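Local coordinates for CalS13 (Micromonospora echinospora, PDB 4ZAS), which is probably a pyridoxal phosphate-dependent sugar aminotransferase of the DegT/DnrJ/EryC1 family, and binds dTDP-4-keto-6-deoxyglucose, at residues A[294-306]-A[383-397]. Numbering follows the deposited sequence.
Sequences RHRENAAFYDKEL and PVGWWLTEDDRSHVV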
loop_
_atom_site.group_PDB
_atom_site.type_symbol
_atom_site.label_atom_id
_atom_site.label_comp_id
_atom_site.label_asym_id
_atom_site.label_seq_id
_atom_site.Cartn_x
_atom_site.Cartn_y
_atom_site.Cartn_z
ATOM N N ARG A 294 -27.502 10.419 10.379
ATOM C CA ARG A 294 -28.112 9.343 11.151
ATOM C C ARG A 294 -27.204 8.901 12.315
ATOM O O ARG A 294 -27.701 8.640 13.413
ATOM C CB ARG A 294 -28.449 8.149 10.255
ATOM C CG ARG A 294 -29.711 8.331 9.411
ATOM C CD ARG A 294 -30.162 6.991 8.829
ATOM N NE ARG A 294 -30.219 7.020 7.372
ATOM C CZ ARG A 294 -30.078 5.945 6.600
ATOM N NH1 ARG A 294 -29.887 4.751 7.151
ATOM N NH2 ARG A 294 -30.128 6.064 5.275
ATOM N N HIS A 295 -25.887 8.828 12.083
ATOM C CA HIS A 295 -24.933 8.547 13.159
ATOM C C HIS A 295 -25.161 9.545 14.324
ATOM O O HIS A 295 -25.292 9.152 15.489
ATOM C CB HIS A 295 -23.477 8.650 12.663
ATOM C CG HIS A 295 -22.899 7.381 12.093
ATOM N ND1 HIS A 295 -21.889 6.677 12.719
ATOM C CD2 HIS A 295 -23.143 6.726 10.928
ATOM C CE1 HIS A 295 -21.550 5.635 11.975
ATOM N NE2 HIS A 295 -22.300 5.638 10.885
ATOM N N ARG A 296 -25.209 10.838 14.008
ATOM C CA ARG A 296 -25.305 11.859 15.043
ATOM C C ARG A 296 -26.627 11.836 15.761
ATOM O O ARG A 296 -26.684 12.082 16.968
ATOM C CB ARG A 296 -25.051 13.251 14.459
ATOM C CG ARG A 296 -23.601 13.503 14.162
ATOM C CD ARG A 296 -23.387 14.767 13.386
ATOM N NE ARG A 296 -21.967 15.095 13.339
ATOM C CZ ARG A 296 -21.407 15.864 12.409
ATOM N NH1 ARG A 296 -22.138 16.375 11.424
ATOM N NH2 ARG A 296 -20.108 16.107 12.457
ATOM N N GLU A 297 -27.689 11.562 15.011
ATOM C CA GLU A 297 -29.031 11.501 15.577
ATOM C C GLU A 297 -29.126 10.343 16.570
ATOM O O GLU A 297 -29.703 10.485 17.649
ATOM C CB GLU A 297 -30.068 11.368 14.468
ATOM C CG GLU A 297 -31.415 10.903 14.942
ATOM C CD GLU A 297 -32.408 10.791 13.812
ATOM O OE1 GLU A 297 -31.979 10.790 12.636
ATOM O OE2 GLU A 297 -33.617 10.701 14.105
ATOM N N ASN A 298 -28.540 9.205 16.209
ATOM C CA ASN A 298 -28.510 8.052 17.091
ATOM C C ASN A 298 -27.654 8.353 18.321
ATOM O O ASN A 298 -28.013 7.960 19.429
ATOM C CB ASN A 298 -27.977 6.804 16.364
ATOM C CG ASN A 298 -28.879 6.355 15.216
ATOM O OD1 ASN A 298 -30.068 6.662 15.198
ATOM N ND2 ASN A 298 -28.317 5.596 14.268
ATOM N N ALA A 299 -26.535 9.055 18.138
ATOM C CA ALA A 299 -25.668 9.405 19.277
ATOM C C ALA A 299 -26.348 10.345 20.286
ATOM O O ALA A 299 -26.218 10.160 21.503
ATOM C CB ALA A 299 -24.384 10.028 18.791
ATOM N N ALA A 300 -27.065 11.348 19.779
ATOM C CA ALA A 300 -27.787 12.288 20.637
ATOM C C ALA A 300 -28.854 11.549 21.434
ATOM O O ALA A 300 -29.126 11.883 22.594
ATOM C CB ALA A 300 -28.421 13.403 19.818
ATOM N N PHE A 301 -29.455 10.547 20.791
ATOM C CA PHE A 301 -30.444 9.699 21.434
ATOM C C PHE A 301 -29.839 8.968 22.637
ATOM O O PHE A 301 -30.397 8.996 23.736
ATOM C CB PHE A 301 -31.018 8.701 20.426
ATOM C CG PHE A 301 -32.051 7.802 20.997
ATOM C CD1 PHE A 301 -33.344 8.248 21.178
ATOM C CD2 PHE A 301 -31.732 6.512 21.366
ATOM C CE1 PHE A 301 -34.306 7.424 21.706
ATOM C CE2 PHE A 301 -32.700 5.671 21.903
ATOM C CZ PHE A 301 -33.983 6.130 22.066
ATOM N N TYR A 302 -28.686 8.345 22.430
ATOM C CA TYR A 302 -27.967 7.649 23.496
ATOM C C TYR A 302 -27.560 8.615 24.621
ATOM O O TYR A 302 -27.770 8.315 25.798
ATOM C CB TYR A 302 -26.707 6.952 22.944
ATOM C CG TYR A 302 -26.942 5.697 22.107
ATOM C CD1 TYR A 302 -28.109 4.948 22.238
ATOM C CD2 TYR A 302 -26.000 5.280 21.174
ATOM C CE1 TYR A 302 -28.324 3.810 21.473
ATOM C CE2 TYR A 302 -26.205 4.144 20.405
ATOM C CZ TYR A 302 -27.370 3.412 20.561
ATOM O OH TYR A 302 -27.582 2.282 19.794
ATOM N N ASP A 303 -27.008 9.775 24.256
ATOM C CA ASP A 303 -26.545 10.756 25.232
ATOM C C ASP A 303 -27.646 11.075 26.241
ATOM O O ASP A 303 -27.396 11.184 27.441
ATOM C CB ASP A 303 -26.096 12.048 24.537
ATOM C CG ASP A 303 -24.794 11.897 23.771
ATOM O OD1 ASP A 303 -24.034 10.951 24.041
ATOM O OD2 ASP A 303 -24.517 12.754 22.905
ATOM N N LYS A 304 -28.872 11.190 25.740
ATOM C CA LYS A 304 -30.039 11.466 26.564
ATOM C C LYS A 304 -30.429 10.215 27.343
ATOM O O LYS A 304 -30.506 10.234 28.564
ATOM C CB LYS A 304 -31.195 11.934 25.674
ATOM C CG LYS A 304 -32.525 12.240 26.363
ATOM C CD LYS A 304 -32.617 13.693 26.852
ATOM C CE LYS A 304 -34.054 14.079 27.166
ATOM N NZ LYS A 304 -34.653 13.092 28.112
ATOM N N GLU A 305 -30.586 9.105 26.627
ATOM C CA GLU A 305 -31.166 7.879 27.173
ATOM C C GLU A 305 -30.213 7.056 28.044
ATOM O O GLU A 305 -30.663 6.302 28.901
ATOM C CB GLU A 305 -31.666 6.992 26.030
ATOM C CG GLU A 305 -32.700 7.616 25.114
ATOM C CD GLU A 305 -34.079 7.634 25.689
ATOM O OE1 GLU A 305 -34.380 6.766 26.539
ATOM O OE2 GLU A 305 -34.870 8.514 25.284
ATOM N N LEU A 306 -28.908 7.167 27.819
ATOM C CA LEU A 306 -27.961 6.392 28.615
ATOM C C LEU A 306 -27.430 7.166 29.810
ATOM O O LEU A 306 -26.597 6.660 30.563
ATOM C CB LEU A 306 -26.786 5.919 27.758
ATOM C CG LEU A 306 -27.206 4.900 26.715
ATOM C CD1 LEU A 306 -26.032 4.419 25.886
ATOM C CD2 LEU A 306 -27.841 3.738 27.449
ATOM N N PRO A 383 -23.052 -0.182 18.797
ATOM C CA PRO A 383 -23.516 0.251 17.478
ATOM C C PRO A 383 -24.262 1.556 17.545
ATOM O O PRO A 383 -25.119 1.688 18.409
ATOM C CB PRO A 383 -24.454 -0.873 17.049
ATOM C CG PRO A 383 -24.014 -2.049 17.828
ATOM C CD PRO A 383 -23.584 -1.505 19.149
ATOM N N VAL A 384 -23.953 2.489 16.650
ATOM C CA VAL A 384 -24.582 3.804 16.646
ATOM C C VAL A 384 -24.825 4.270 15.213
ATOM O O VAL A 384 -25.504 5.277 14.997
ATOM C CB VAL A 384 -23.711 4.830 17.430
ATOM C CG1 VAL A 384 -22.497 5.228 16.616
ATOM C CG2 VAL A 384 -24.531 6.063 17.869
ATOM N N GLY A 385 -24.296 3.519 14.238
ATOM C CA GLY A 385 -24.339 3.902 12.828
ATOM C C GLY A 385 -25.681 4.039 12.107
ATOM O O GLY A 385 -26.747 3.845 12.699
ATOM N N TRP A 386 -25.609 4.374 10.816
ATOM C CA TRP A 386 -26.769 4.698 9.968
ATOM C C TRP A 386 -27.722 3.526 9.689
ATOM O O TRP A 386 -28.819 3.729 9.169
ATOM C CB TRP A 386 -26.288 5.286 8.625
ATOM C CG TRP A 386 -25.228 4.443 7.955
ATOM C CD1 TRP A 386 -23.873 4.638 8.001
ATOM C CD2 TRP A 386 -25.435 3.249 7.179
ATOM N NE1 TRP A 386 -23.229 3.647 7.291
ATOM C CE2 TRP A 386 -24.160 2.786 6.775
ATOM C CE3 TRP A 386 -26.574 2.532 6.782
ATOM C CZ2 TRP A 386 -23.990 1.635 5.998
ATOM C CZ3 TRP A 386 -26.402 1.389 6.008
ATOM C CH2 TRP A 386 -25.115 0.958 5.619
ATOM N N TRP A 387 -27.296 2.306 9.997
ATOM C CA TRP A 387 -28.103 1.107 9.720
ATOM C C TRP A 387 -29.072 0.778 10.850
ATOM O O TRP A 387 -29.900 -0.131 10.725
ATOM C CB TRP A 387 -27.201 -0.097 9.485
ATOM C CG TRP A 387 -26.261 -0.307 10.634
ATOM C CD1 TRP A 387 -26.469 -1.102 11.726
ATOM C CD2 TRP A 387 -24.973 0.307 10.819
ATOM N NE1 TRP A 387 -25.384 -1.036 12.569
ATOM C CE2 TRP A 387 -24.454 -0.174 12.040
ATOM C CE3 TRP A 387 -24.207 1.209 10.070
ATOM C CZ2 TRP A 387 -23.194 0.218 12.533
ATOM C CZ3 TRP A 387 -22.943 1.592 10.557
ATOM C CH2 TRP A 387 -22.454 1.091 11.776
ATOM N N LEU A 388 -28.953 1.494 11.962
ATOM C CA LEU A 388 -29.849 1.257 13.086
ATOM C C LEU A 388 -31.267 1.753 12.806
ATOM O O LEU A 388 -31.485 2.933 12.540
ATOM C CB LEU A 388 -29.324 1.933 14.352
ATOM C CG LEU A 388 -28.054 1.421 15.015
ATOM C CD1 LEU A 388 -27.909 2.057 16.390
ATOM C CD2 LEU A 388 -28.126 -0.070 15.139
ATOM N N THR A 389 -32.241 0.857 12.916
ATOM C CA THR A 389 -33.630 1.278 12.867
ATOM C C THR A 389 -34.000 1.863 14.208
ATOM O O THR A 389 -33.299 1.656 15.204
ATOM C CB THR A 389 -34.578 0.128 12.590
ATOM O OG1 THR A 389 -34.595 -0.737 13.736
ATOM C CG2 THR A 389 -34.150 -0.638 11.348
ATOM N N GLU A 390 -35.110 2.580 14.237
ATOM C CA GLU A 390 -35.584 3.156 15.486
ATOM C C GLU A 390 -35.794 2.045 16.521
ATOM O O GLU A 390 -35.433 2.203 17.680
ATOM C CB GLU A 390 -36.851 3.970 15.254
ATOM C CG GLU A 390 -37.117 4.976 16.354
ATOM C CD GLU A 390 -38.310 5.869 16.057
ATOM O OE1 GLU A 390 -38.146 6.839 15.280
ATOM O OE2 GLU A 390 -39.407 5.584 16.587
ATOM N N ASP A 391 -36.314 0.900 16.089
ATOM C CA ASP A 391 -36.465 -0.225 17.005
ATOM C C ASP A 391 -35.089 -0.758 17.452
ATOM O O ASP A 391 -34.920 -1.051 18.637
ATOM C CB ASP A 391 -37.288 -1.365 16.370
ATOM C CG ASP A 391 -38.778 -1.037 16.242
ATOM O OD1 ASP A 391 -39.270 -0.079 16.884
ATOM O OD2 ASP A 391 -39.469 -1.764 15.500
ATOM N N ASP A 392 -34.110 -0.864 16.536
ATOM C CA ASP A 392 -32.755 -1.326 16.905
ATOM C C ASP A 392 -32.129 -0.482 18.030
ATOM O O ASP A 392 -31.536 -1.016 18.978
ATOM C CB ASP A 392 -31.803 -1.323 15.691
ATOM C CG ASP A 392 -32.141 -2.394 14.649
ATOM O OD1 ASP A 392 -32.754 -3.423 15.013
ATOM O OD2 ASP A 392 -31.742 -2.227 13.466
ATOM N N ARG A 393 -32.294 0.834 17.914
ATOM C CA ARG A 393 -31.765 1.831 18.845
ATOM C C ARG A 393 -32.387 1.690 20.254
ATOM O O ARG A 393 -31.702 1.775 21.280
ATOM C CB ARG A 393 -32.048 3.215 18.276
ATOM C CG ARG A 393 -31.107 4.296 18.710
ATOM C CD ARG A 393 -31.410 5.574 17.937
ATOM N NE ARG A 393 -32.803 5.976 18.096
ATOM C CZ ARG A 393 -33.364 7.000 17.460
ATOM N NH1 ARG A 393 -32.656 7.714 16.588
ATOM N NH2 ARG A 393 -34.643 7.305 17.702
ATOM N N SER A 394 -33.701 1.495 20.287
ATOM C CA SER A 394 -34.429 1.268 21.526
ATOM C C SER A 394 -33.939 0.004 22.211
ATOM O O SER A 394 -33.810 -0.050 23.432
ATOM C CB SER A 394 -35.926 1.144 21.253
ATOM O OG SER A 394 -36.442 2.342 20.706
ATOM N N HIS A 395 -33.667 -1.012 21.403
ATOM C CA HIS A 395 -33.248 -2.305 21.905
ATOM C C HIS A 395 -31.928 -2.255 22.650
ATOM O O HIS A 395 -31.756 -2.949 23.648
ATOM C CB HIS A 395 -33.140 -3.299 20.765
ATOM C CG HIS A 395 -32.782 -4.673 21.215
ATOM N ND1 HIS A 395 -33.587 -5.415 22.049
ATOM C CD2 HIS A 395 -31.688 -5.432 20.974
ATOM C CE1 HIS A 395 -33.012 -6.579 22.293
ATOM N NE2 HIS A 395 -31.856 -6.612 21.653
ATOM N N VAL A 396 -30.994 -1.462 22.136
ATOM C CA VAL A 396 -29.702 -1.244 22.779
ATOM C C VAL A 396 -29.881 -0.592 24.138
ATOM O O VAL A 396 -29.402 -1.090 25.160
ATOM C CB VAL A 396 -28.794 -0.393 21.898
ATOM C CG1 VAL A 396 -27.564 0.058 22.682
ATOM C CG2 VAL A 396 -28.418 -1.162 20.639
ATOM N N VAL A 397 -30.589 0.527 24.138
ATOM C CA VAL A 397 -30.884 1.242 25.356
ATOM C C VAL A 397 -31.602 0.348 26.353
ATOM O O VAL A 397 -31.239 0.291 27.532
ATOM C CB VAL A 397 -31.730 2.472 25.041
ATOM C CG1 VAL A 397 -32.320 3.077 26.304
ATOM C CG2 VAL A 397 -30.927 3.481 24.227
#
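Arg393 lays its guanidinium flat over one face of Phe301, the planes 20° apart and CZ 4.1 Å from the ring centroid, a stacked cation-pi pair. Its chain runs straight as far as CD and then bends (chi3 56°), which turns the flat head onto the ring; the opposite face of Phe301 is covered by Glu305 CG of its own helix. Seated as a knob among Glu297, Asn298, Phe301 and Tyr302, Arg393 suits the place because its flat cation can stack and still give NH1 to Asn298 OD1 (3.1 Å), in the carbonyl plane of an amide steep to the guanidinium. Asn298 fits because its two ends do opposite work: ND2 donates to Val384 O at 2.9 Å, from above that carbonyl's plane. One turn on, Tyr302 joins an apolar ring, its edge met by Val397 CG2 and its CE2 touched by Val384 CG2, to a hydroxyl that donates to Pro383 O (2.9 Å), nearly along the C=O axis. At the far end the His295 ring receives Gly385 CA over its centre, 3.4 Å from the centroid, a CH-pi contact; glycine suits the spot because a CB would run into the Trp387 ring. His295 ND1 is held by Phe325 O, and Trp386 and Trp387 complete an aromatic cluster. Segments 294-305 and 390-397 cross at -30°, within the small C-terminal domain characteristic of fold-type I aminotransferases.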